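PDB 5M6G: beta-glucosidase from Saccharopolyspora erythraea D, which probably hydrolyses terminal, non-reducing beta-D-glucosyl residues of its substrates, releasing beta-D-glucose, as a member of glycosyl hydrolase family 3. Local coordinates for residues Val131-His145 against Gly447-Glu461. Sequence-based numbering, arbitrary orientation.
Sequences VHGHNNVHGATIYPH and GWTISWQGSSGDITE. With SOR (sorbitol), chain L.
The sorbitol pocket at the interface of the two glycosyl hydrolase family 3 domains is backed by this contact, in which the loop after strand 125-128 clamps the loop bearing Trp448. Two histidines seize consecutive carbonyls: His132 NE2 donates to Trp448 O (2.7 Å) and His145 NE2 to Gly447 O (2.8 Å). Trp448 O lies in the plane of the His132 ring, yet the ring nitrogen stands well above that carbonyl's own plane, 49° out of it. The two imidazoles lie face over face, His145 CE1 3.2 Å above the plane of the His132 ring. At its other nitrogen, ND1, His132 donates to Tyr143 O, which fixes the rotation of the ring. An alanine in place of His132 would probably leave Trp448 O without its donor and His145 without the ring that covers its face, letting the tryptophan loop shift. Asn135, with CG turned between its backbone N and carbonyl carbon (chi1 44°), turns a face of its amide to Trp448 O, without a hydrogen bond to it, while ND2 donates to a water and OD1 accepts from Val131 N. Its backbone carbonyl takes the amide of Ile450 (Ile450 N to Asn135 O, 2.7 Å). Val131 CG2 packs on Trp448 CB (3.8 Å), and the indole runs on to the ligand, where Trp448 CH2 comes 3.5 Å from sorbitol C4. Farther along, Gly139 N donates almost straight to Thr460 OG1 (3.0 Å, 167°), which two waters also grip, while Ile450 CD1 rests against His138 CA. The side chains of Asp129 and Glu505, both sorbitol-binding, touch that of Trp448. Such an arrangement, a C-terminal-domain loop held against the TIM-barrel-like N-terminal domain so that both line one pocket, is characteristic of two-domain family 3 glycosidases.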
ATOM      1  N   VAL A 131       2.720  -3.525  -0.225  1.00 11.03           N
ATOM      2  CA  VAL A 131       2.461  -2.087  -0.119  1.00 12.12           C
ATOM      3  C   VAL A 131       3.293  -1.382   0.957  1.00 15.29           C
ATOM      4  O   VAL A 131       3.286  -0.140   1.010  1.00 14.54           O
ATOM      5  CB  VAL A 131       0.960  -1.815   0.123  1.00 13.81           C
ATOM      6  CG1 VAL A 131       0.149  -2.316  -1.049  1.00 13.30           C
ATOM      7  CG2 VAL A 131       0.496  -2.486   1.413  1.00 14.89           C
ATOM      8  N   HIS A 132       3.982  -2.120   1.834  1.00 14.15           N
ATOM      9  CA  HIS A 132       4.993  -1.502   2.695  1.00 14.41           C
ATOM     10  C   HIS A 132       5.998  -2.609   3.024  1.00 17.88           C
ATOM     11  O   HIS A 132       6.172  -3.049   4.160  1.00 12.29           O
ATOM     12  CB  HIS A 132       4.421  -0.812   3.941  1.00 12.25           C
ATOM     13  CG  HIS A 132       3.645  -1.699   4.876  1.00 14.88           C
ATOM     14  ND1 HIS A 132       3.667  -1.522   6.247  1.00 12.83           N
ATOM     15  CD2 HIS A 132       2.793  -2.725   4.647  1.00 13.24           C
ATOM     16  CE1 HIS A 132       2.861  -2.400   6.818  1.00  9.28           C
ATOM     17  NE2 HIS A 132       2.329  -3.151   5.869  1.00 12.58           N
ATOM     18  N   GLY A 133       6.700  -3.041   1.978  1.00 13.05           N
ATOM     19  CA  GLY A 133       7.421  -4.296   2.002  1.00 11.53           C
ATOM     20  C   GLY A 133       6.553  -5.412   1.456  1.00 14.29           C
ATOM     21  O   GLY A 133       5.405  -5.211   1.051  1.00 11.16           O
ATOM     22  N   HIS A 134       7.125  -6.621   1.432  1.00 12.69           N
ATOM     23  CA  HIS A 134       6.404  -7.827   1.015  1.00 13.35           C
ATOM     24  C   HIS A 134       5.564  -8.320   2.201  1.00 13.43           C
ATOM     25  O   HIS A 134       5.824  -9.354   2.818  1.00 12.98           O
ATOM     26  CB  HIS A 134       7.400  -8.871   0.517  1.00 13.46           C
ATOM     27  CG  HIS A 134       6.794  -9.947  -0.327  1.00 10.30           C
ATOM     28  ND1 HIS A 134       5.438 -10.056  -0.531  1.00 13.04           N
ATOM     29  CD2 HIS A 134       7.363 -10.973  -1.005  1.00 11.12           C
ATOM     30  CE1 HIS A 134       5.196 -11.094  -1.315  1.00 11.62           C
ATOM     31  NE2 HIS A 134       6.349 -11.668  -1.616  1.00 12.39           N
ATOM     32  N   ASN A 135       4.516  -7.542   2.515  1.00 12.95           N
ATOM     33  CA  ASN A 135       3.893  -7.572   3.838  1.00 14.02           C
ATOM     34  C   ASN A 135       3.052  -8.813   4.128  1.00 15.60           C
ATOM     35  O   ASN A 135       2.706  -9.028   5.293  1.00 15.01           O
ATOM     36  CB  ASN A 135       3.031  -6.323   4.041  1.00 10.94           C
ATOM     37  CG  ASN A 135       2.181  -5.986   2.817  1.00 12.42           C
ATOM     38  OD1 ASN A 135       2.559  -5.143   2.010  1.00 12.73           O
ATOM     39  ND2 ASN A 135       1.033  -6.645   2.682  1.00 11.83           N
ATOM     40  N   ASN A 136       2.688  -9.618   3.134  1.00 11.63           N
ATOM     41  CA  ASN A 136       2.028 -10.882   3.449  1.00 13.61           C
ATOM     42  C   ASN A 136       2.993 -11.953   3.943  1.00 13.86           C
ATOM     43  O   ASN A 136       2.544 -12.976   4.467  1.00 16.53           O
ATOM     44  CB  ASN A 136       1.291 -11.428   2.220  1.00 14.95           C
ATOM     45  CG  ASN A 136       0.064 -10.629   1.883  1.00 18.30           C
ATOM     46  OD1 ASN A 136      -0.825 -10.430   2.725  1.00 14.87           O
ATOM     47  ND2 ASN A 136       0.010 -10.137   0.651  1.00 14.26           N
ATOM     48  N   VAL A 137       4.294 -11.754   3.780  1.00 10.71           N
ATOM     49  CA  VAL A 137       5.282 -12.805   4.006  1.00 11.21           C
ATOM     50  C   VAL A 137       5.861 -12.646   5.411  1.00 11.26           C
ATOM     51  O   VAL A 137       6.408 -11.594   5.759  1.00 13.04           O
ATOM     52  CB  VAL A 137       6.395 -12.767   2.950  1.00 14.87           C
ATOM     53  CG1 VAL A 137       7.480 -13.763   3.314  1.00  9.21           C
ATOM     54  CG2 VAL A 137       5.828 -13.071   1.547  1.00 11.46           C
ATOM     55  N   HIS A 138       5.755 -13.697   6.212  1.00 12.53           N
ATOM     56  CA  HIS A 138       6.336 -13.654   7.545  1.00 15.88           C
ATOM     57  C   HIS A 138       7.857 -13.547   7.460  1.00 18.61           C
ATOM     58  O   HIS A 138       8.508 -14.293   6.722  1.00 17.04           O
ATOM     59  CB  HIS A 138       5.927 -14.893   8.335  1.00 17.04           C
ATOM     60  CG  HIS A 138       6.385 -14.857   9.755  1.00 16.81           C
ATOM     61  ND1 HIS A 138       7.643 -15.267  10.142  1.00 18.02           N
ATOM     62  CD2 HIS A 138       5.772 -14.407  10.875  1.00 17.55           C
ATOM     63  CE1 HIS A 138       7.776 -15.090  11.444  1.00 21.25           C
ATOM     64  NE2 HIS A 138       6.654 -14.573  11.911  1.00 21.45           N
ATOM     65  N   GLY A 139       8.424 -12.602   8.204  1.00 16.49           N
ATOM     66  CA  GLY A 139       9.855 -12.383   8.184  1.00 13.70           C
ATOM     67  C   GLY A 139      10.342 -11.416   7.129  1.00 15.79           C
ATOM     68  O   GLY A 139      11.542 -11.120   7.091  1.00 16.14           O
ATOM     69  N   ALA A 140       9.459 -10.923   6.264  1.00 10.54           N
ATOM     70  CA  ALA A 140       9.816  -9.865   5.335  1.00 14.34           C
ATOM     71  C   ALA A 140       9.897  -8.530   6.065  1.00 13.63           C
ATOM     72  O   ALA A 140       9.206  -8.305   7.060  1.00 14.67           O
ATOM     73  CB  ALA A 140       8.787  -9.775   4.207  1.00 12.57           C
ATOM     74  N   THR A 141      10.745  -7.644   5.550  1.00 12.03           N
ATOM     75  CA  THR A 141      10.883  -6.300   6.103  1.00 15.61           C
ATOM     76  C   THR A 141       9.574  -5.533   5.966  1.00 14.07           C
ATOM     77  O   THR A 141       8.975  -5.511   4.889  1.00 11.83           O
ATOM     78  CB  THR A 141      11.990  -5.550   5.362  1.00 15.27           C
ATOM     79  OG1 THR A 141      13.160  -6.374   5.275  1.00 15.21           O
ATOM     80  CG2 THR A 141      12.331  -4.252   6.068  1.00 11.19           C
ATOM     81  N   ILE A 142       9.137  -4.884   7.045  1.00 13.47           N
ATOM     82  CA  ILE A 142       7.907  -4.092   7.018  1.00 13.24           C
ATOM     83  C   ILE A 142       8.283  -2.619   7.140  1.00 16.32           C
ATOM     84  O   ILE A 142       8.765  -2.166   8.187  1.00 13.86           O
ATOM     85  CB  ILE A 142       6.922  -4.516   8.114  1.00 10.11           C
ATOM     86  CG1 ILE A 142       6.572  -6.013   7.977  1.00 12.66           C
ATOM     87  CG2 ILE A 142       5.663  -3.633   8.067  1.00 11.21           C
ATOM     88  CD1 ILE A 142       5.930  -6.386   6.645  1.00 10.17           C
ATOM     89  N   TYR A 143       8.054  -1.869   6.063  1.00 16.18           N
ATOM     90  CA  TYR A 143       8.402  -0.462   5.958  1.00 13.94           C
ATOM     91  C   TYR A 143       7.276   0.400   6.509  1.00 13.32           C
ATOM     92  O   TYR A 143       6.141  -0.069   6.656  1.00 11.96           O
ATOM     93  CB  TYR A 143       8.700  -0.108   4.490  1.00 15.58           C
ATOM     94  CG  TYR A 143       9.937  -0.827   3.984  1.00 15.57           C
ATOM     95  CD1 TYR A 143      11.215  -0.333   4.256  1.00 12.07           C
ATOM     96  CD2 TYR A 143       9.830  -2.019   3.284  1.00 14.23           C
ATOM     97  CE1 TYR A 143      12.353  -1.011   3.827  1.00 17.52           C
ATOM     98  CE2 TYR A 143      10.955  -2.698   2.838  1.00 17.43           C
ATOM     99  CZ  TYR A 143      12.213  -2.196   3.120  1.00 17.62           C
ATOM    100  OH  TYR A 143      13.329  -2.874   2.687  1.00 17.15           O
ATOM    101  N   PRO A 144       7.563   1.652   6.871  1.00 11.43           N
ATOM    102  CA  PRO A 144       6.479   2.564   7.256  1.00 11.23           C
ATOM    103  C   PRO A 144       5.423   2.634   6.162  1.00 12.97           C
ATOM    104  O   PRO A 144       5.732   2.556   4.968  1.00 12.03           O
ATOM    105  CB  PRO A 144       7.192   3.909   7.434  1.00 11.26           C
ATOM    106  CG  PRO A 144       8.605   3.535   7.812  1.00 13.67           C
ATOM    107  CD  PRO A 144       8.887   2.290   6.982  1.00 13.25           C
ATOM    108  N   HIS A 145       4.167   2.757   6.575  1.00 12.23           N
ATOM    109  CA  HIS A 145       3.128   2.978   5.582  1.00 13.10           C
ATOM    110  C   HIS A 145       3.319   4.339   4.908  1.00 13.54           C
ATOM    111  O   HIS A 145       4.081   5.204   5.367  1.00 12.13           O
ATOM    112  CB  HIS A 145       1.738   2.873   6.211  1.00 12.79           C
ATOM    113  CG  HIS A 145       1.184   1.479   6.227  1.00 14.66           C
ATOM    114  ND1 HIS A 145       0.975   0.740   5.078  1.00 11.17           N
ATOM    115  CD2 HIS A 145       0.801   0.686   7.258  1.00 11.13           C
ATOM    116  CE1 HIS A 145       0.470  -0.438   5.398  1.00  9.87           C
ATOM    117  NE2 HIS A 145       0.363  -0.501   6.718  1.00 10.75           N
ATOM    118  N   GLY A 447      -2.418  -1.947   9.230  1.00 10.53           N
ATOM    119  CA  GLY A 447      -3.054  -2.813   8.251  1.00 14.15           C
ATOM    120  C   GLY A 447      -2.080  -3.362   7.228  1.00 12.16           C
ATOM    121  O   GLY A 447      -0.949  -2.902   7.073  1.00 12.02           O
ATOM    122  N   TRP A 448      -2.549  -4.387   6.508  1.00 10.03           N
ATOM    123  CA  TRP A 448      -1.766  -5.009   5.443  1.00  9.44           C
ATOM    124  C   TRP A 448      -0.429  -5.516   5.983  1.00 13.73           C
ATOM    125  O   TRP A 448       0.638  -5.223   5.446  1.00 12.16           O
ATOM    126  CB  TRP A 448      -1.539  -4.031   4.287  1.00 11.27           C
ATOM    127  CG  TRP A 448      -2.782  -3.602   3.554  1.00 14.63           C
ATOM    128  CD1 TRP A 448      -3.429  -2.401   3.662  1.00 13.89           C
ATOM    129  CD2 TRP A 448      -3.503  -4.357   2.575  1.00 12.32           C
ATOM    130  NE1 TRP A 448      -4.520  -2.370   2.822  1.00 14.66           N
ATOM    131  CE2 TRP A 448      -4.586  -3.559   2.141  1.00 15.84           C
ATOM    132  CE3 TRP A 448      -3.345  -5.638   2.027  1.00 16.46           C
ATOM    133  CZ2 TRP A 448      -5.506  -3.999   1.183  1.00 16.66           C
ATOM    134  CZ3 TRP A 448      -4.258  -6.071   1.072  1.00 21.55           C
ATOM    135  CH2 TRP A 448      -5.324  -5.253   0.664  1.00 20.18           C
ATOM    136  N   THR A 449      -0.484  -6.234   7.096  1.00 12.10           N
ATOM    137  CA  THR A 449       0.728  -6.789   7.688  1.00 11.35           C
ATOM    138  C   THR A 449       0.408  -8.227   8.068  1.00 13.22           C
ATOM    139  O   THR A 449      -0.353  -8.462   9.010  1.00 12.47           O
ATOM    140  CB  THR A 449       1.195  -5.972   8.893  1.00 13.04           C
ATOM    141  OG1 THR A 449       1.295  -4.581   8.529  1.00 12.87           O
ATOM    142  CG2 THR A 449       2.563  -6.469   9.355  1.00 13.34           C
ATOM    143  N   ILE A 450       0.975  -9.171   7.310  1.00 12.65           N
ATOM    144  CA  ILE A 450       0.645 -10.593   7.339  1.00 13.49           C
ATOM    145  C   ILE A 450      -0.795 -10.813   6.905  1.00 16.80           C
ATOM    146  O   ILE A 450      -1.041 -11.348   5.820  1.00 17.34           O
ATOM    147  CB  ILE A 450       0.888 -11.237   8.714  1.00 15.32           C
ATOM    148  CG1 ILE A 450       2.298 -10.924   9.201  1.00 13.53           C
ATOM    149  CG2 ILE A 450       0.682 -12.747   8.595  1.00 13.41           C
ATOM    150  CD1 ILE A 450       3.372 -11.298   8.219  1.00 12.13           C
ATOM    151  N   SER A 451      -1.749 -10.426   7.751  1.00 14.03           N
ATOM    152  CA  SER A 451      -3.161 -10.471   7.401  1.00 15.64           C
ATOM    153  C   SER A 451      -3.574  -9.206   6.648  1.00 15.17           C
ATOM    154  O   SER A 451      -2.802  -8.259   6.499  1.00 14.02           O
ATOM    155  CB  SER A 451      -4.020 -10.621   8.652  1.00 15.48           C
ATOM    156  OG  SER A 451      -3.948  -9.440   9.426  1.00 14.38           O
ATOM    157  N   TRP A 452      -4.823  -9.205   6.177  1.00 11.62           N
ATOM    158  CA  TRP A 452      -5.371  -8.062   5.445  1.00 14.91           C
ATOM    159  C   TRP A 452      -5.592  -6.863   6.365  1.00 13.93           C
ATOM    160  O   TRP A 452      -5.085  -5.760   6.116  1.00 16.63           O
ATOM    161  CB  TRP A 452      -6.687  -8.483   4.781  1.00 12.20           C
ATOM    162  CG  TRP A 452      -7.478  -7.375   4.169  1.00 16.32           C
ATOM    163  CD1 TRP A 452      -7.007  -6.339   3.415  1.00 14.41           C
ATOM    164  CD2 TRP A 452      -8.896  -7.189   4.266  1.00 15.84           C
ATOM    165  NE1 TRP A 452      -8.048  -5.525   3.029  1.00 17.52           N
ATOM    166  CE2 TRP A 452      -9.217  -6.026   3.540  1.00 15.56           C
ATOM    167  CE3 TRP A 452      -9.925  -7.899   4.897  1.00 17.43           C
ATOM    168  CZ2 TRP A 452     -10.526  -5.552   3.423  1.00 18.62           C
ATOM    169  CZ3 TRP A 452     -11.225  -7.430   4.775  1.00 17.64           C
ATOM    170  CH2 TRP A 452     -11.511  -6.268   4.047  1.00 15.55           C
ATOM    171  N   GLN A 453      -6.365  -7.054   7.430  1.00 13.06           N
ATOM    172  CA  GLN A 453      -6.651  -5.963   8.359  1.00 13.96           C
ATOM    173  C   GLN A 453      -5.477  -5.626   9.266  1.00 16.63           C
ATOM    174  O   GLN A 453      -5.531  -4.605   9.973  1.00 13.14           O
ATOM    175  CB  GLN A 453      -7.853  -6.321   9.225  1.00 11.40           C
ATOM    176  CG  GLN A 453      -9.161  -6.338   8.486  1.00 11.48           C
ATOM    177  CD  GLN A 453      -9.539  -4.954   8.006  1.00 18.53           C
ATOM    178  OE1 GLN A 453      -9.510  -3.990   8.774  1.00 14.51           O
ATOM    179  NE2 GLN A 453      -9.871  -4.843   6.731  1.00 13.52           N
ATOM    180  N   GLY A 454      -4.426  -6.446   9.265  1.00 12.22           N
ATOM    181  CA  GLY A 454      -3.447  -6.400  10.334  1.00 12.09           C
ATOM    182  C   GLY A 454      -4.048  -6.945  11.621  1.00 12.80           C
ATOM    183  O   GLY A 454      -5.216  -7.309  11.694  1.00 16.07           O
ATOM    184  N   SER A 455      -3.214  -6.995  12.661  1.00 15.20           N
ATOM    185  CA  SER A 455      -3.672  -7.463  13.965  1.00 14.56           C
ATOM    186  C   SER A 455      -2.654  -7.055  15.015  1.00 12.30           C
ATOM    187  O   SER A 455      -1.520  -6.697  14.698  1.00 17.21           O
ATOM    188  CB  SER A 455      -3.876  -8.977  13.988  1.00 17.68           C
ATOM    189  OG  SER A 455      -2.651  -9.639  13.773  1.00 17.79           O
ATOM    190  N   SER A 456      -3.073  -7.141  16.275  1.00 18.70           N
ATOM    191  CA  SER A 456      -2.201  -6.842  17.398  1.00 13.68           C
ATOM    192  C   SER A 456      -1.352  -8.055  17.769  1.00 19.50           C
ATOM    193  O   SER A 456      -1.751  -9.204  17.572  1.00 17.48           O
ATOM    194  CB  SER A 456      -3.028  -6.397  18.605  1.00 15.18           C
ATOM    195  OG  SER A 456      -3.791  -5.244  18.299  1.00 16.69           O
ATOM    196  N   GLY A 457      -0.176  -7.792  18.320  1.00 21.02           N
ATOM    197  CA  GLY A 457       0.685  -8.841  18.824  1.00 17.81           C
ATOM    198  C   GLY A 457       1.967  -8.964  18.019  1.00 16.71           C
ATOM    199  O   GLY A 457       2.258  -8.176  17.113  1.00 17.97           O
ATOM    200  N   ASP A 458       2.732 -10.002  18.359  1.00 17.39           N
ATOM    201  CA  ASP A 458       4.044 -10.240  17.760  1.00 15.15           C
ATOM    202  C   ASP A 458       3.871 -11.054  16.479  1.00 18.31           C
ATOM    203  O   ASP A 458       4.179 -12.242  16.404  1.00 19.87           O
ATOM    204  CB  ASP A 458       4.957 -10.948  18.755  1.00 13.41           C
ATOM    205  CG  ASP A 458       6.415 -10.754  18.435  1.00 23.27           C
ATOM    206  OD1 ASP A 458       6.708 -10.283  17.323  1.00 23.29           O
ATOM    207  OD2 ASP A 458       7.276 -11.069  19.287  1.00 32.86           O
ATOM    208  N   ILE A 459       3.378 -10.374  15.438  1.00 19.69           N
ATOM    209  CA  ILE A 459       2.937 -11.078  14.238  1.00 17.20           C
ATOM    210  C   ILE A 459       4.032 -11.293  13.206  1.00 15.88           C
ATOM    211  O   ILE A 459       3.829 -12.072  12.261  1.00 14.36           O
ATOM    212  CB  ILE A 459       1.761 -10.333  13.581  1.00 15.65           C
ATOM    213  CG1 ILE A 459       2.189  -8.935  13.128  1.00 13.15           C
ATOM    214  CG2 ILE A 459       0.602 -10.240  14.554  1.00 20.23           C
ATOM    215  CD1 ILE A 459       1.048  -8.178  12.351  1.00 12.12           C
ATOM    216  N   THR A 460       5.173 -10.624  13.332  1.00 13.74           N
ATOM    217  CA  THR A 460       6.289 -10.876  12.427  1.00 16.77           C
ATOM    218  C   THR A 460       7.556 -10.355  13.084  1.00 15.69           C
ATOM    219  O   THR A 460       7.517  -9.749  14.159  1.00 17.92           O
ATOM    220  CB  THR A 460       6.071 -10.235  11.044  1.00 16.82           C
ATOM    221  OG1 THR A 460       7.075 -10.700  10.129  1.00 16.11           O
ATOM    222  CG2 THR A 460       6.129  -8.703  11.135  1.00 16.03           C
ATOM    223  N   GLU A 461       8.686 -10.596  12.424  1.00 18.42           N
ATOM    224  CA  GLU A 461       9.971 -10.268  13.027  1.00 17.14           C
ATOM    225  C   GLU A 461      10.207  -8.766  12.994  1.00 17.42           C
ATOM    226  O   GLU A 461       9.996  -8.106  11.970  1.00 16.48           O
ATOM    227  CB  GLU A 461      11.102 -11.014  12.322  1.00 17.92           C
ATOM    228  CG  GLU A 461      10.956 -12.524  12.432  1.00 30.37           C
ATOM    229  CD  GLU A 461      12.008 -13.300  11.652  1.00 43.95           C
ATOM    230  OE1 GLU A 461      12.528 -12.770  10.647  1.00 43.93           O
ATOM    231  OE2 GLU A 461      12.306 -14.453  12.039  1.00 48.20           O
TER
HETATM  232  C1  SOR L 711      -6.433  -2.617  -3.325  1.00 25.88           C
HETATM  233  C2  SOR L 711      -5.835  -3.998  -3.128  1.00 38.96           C
HETATM  234  C3  SOR L 711      -6.967  -5.017  -3.030  1.00 43.25           C
HETATM  235  C4  SOR L 711      -6.463  -6.349  -2.483  1.00 31.59           C
HETATM  236  C5  SOR L 711      -7.571  -7.193  -1.846  1.00 40.79           C
HETATM  237  C6  SOR L 711      -6.913  -8.301  -1.029  1.00 25.74           C
HETATM  238  O1  SOR L 711      -5.536  -1.622  -2.892  1.00 22.27           O
HETATM  239  O2  SOR L 711      -4.986  -4.312  -4.218  1.00 26.60           O
HETATM  240  O3  SOR L 711      -7.505  -5.203  -4.313  1.00 35.74           O
HETATM  241  O4  SOR L 711      -5.842  -7.086  -3.517  1.00 40.21           O
HETATM  242  O5  SOR L 711      -8.429  -6.414  -1.021  1.00 37.75           O
HETATM  243  O6  SOR L 711      -7.836  -8.855  -0.115  1.00 35.41           O
HETATM  244  O   HOH W   1      -0.665  -8.367   4.506  1.00 14.58           O
HETATM  245  O   HOH W   2       0.063 -13.587   4.760  1.00 15.90           O
HETATM  246  O   HOH W   3       6.711  -9.564   7.731  1.00 12.33           O
HETATM  247  O   HOH W   4       6.327 -13.717  14.503  1.00 23.53           O
HETATM  248  O   HOH W   5       9.738  -9.372   9.486  1.00 16.32           O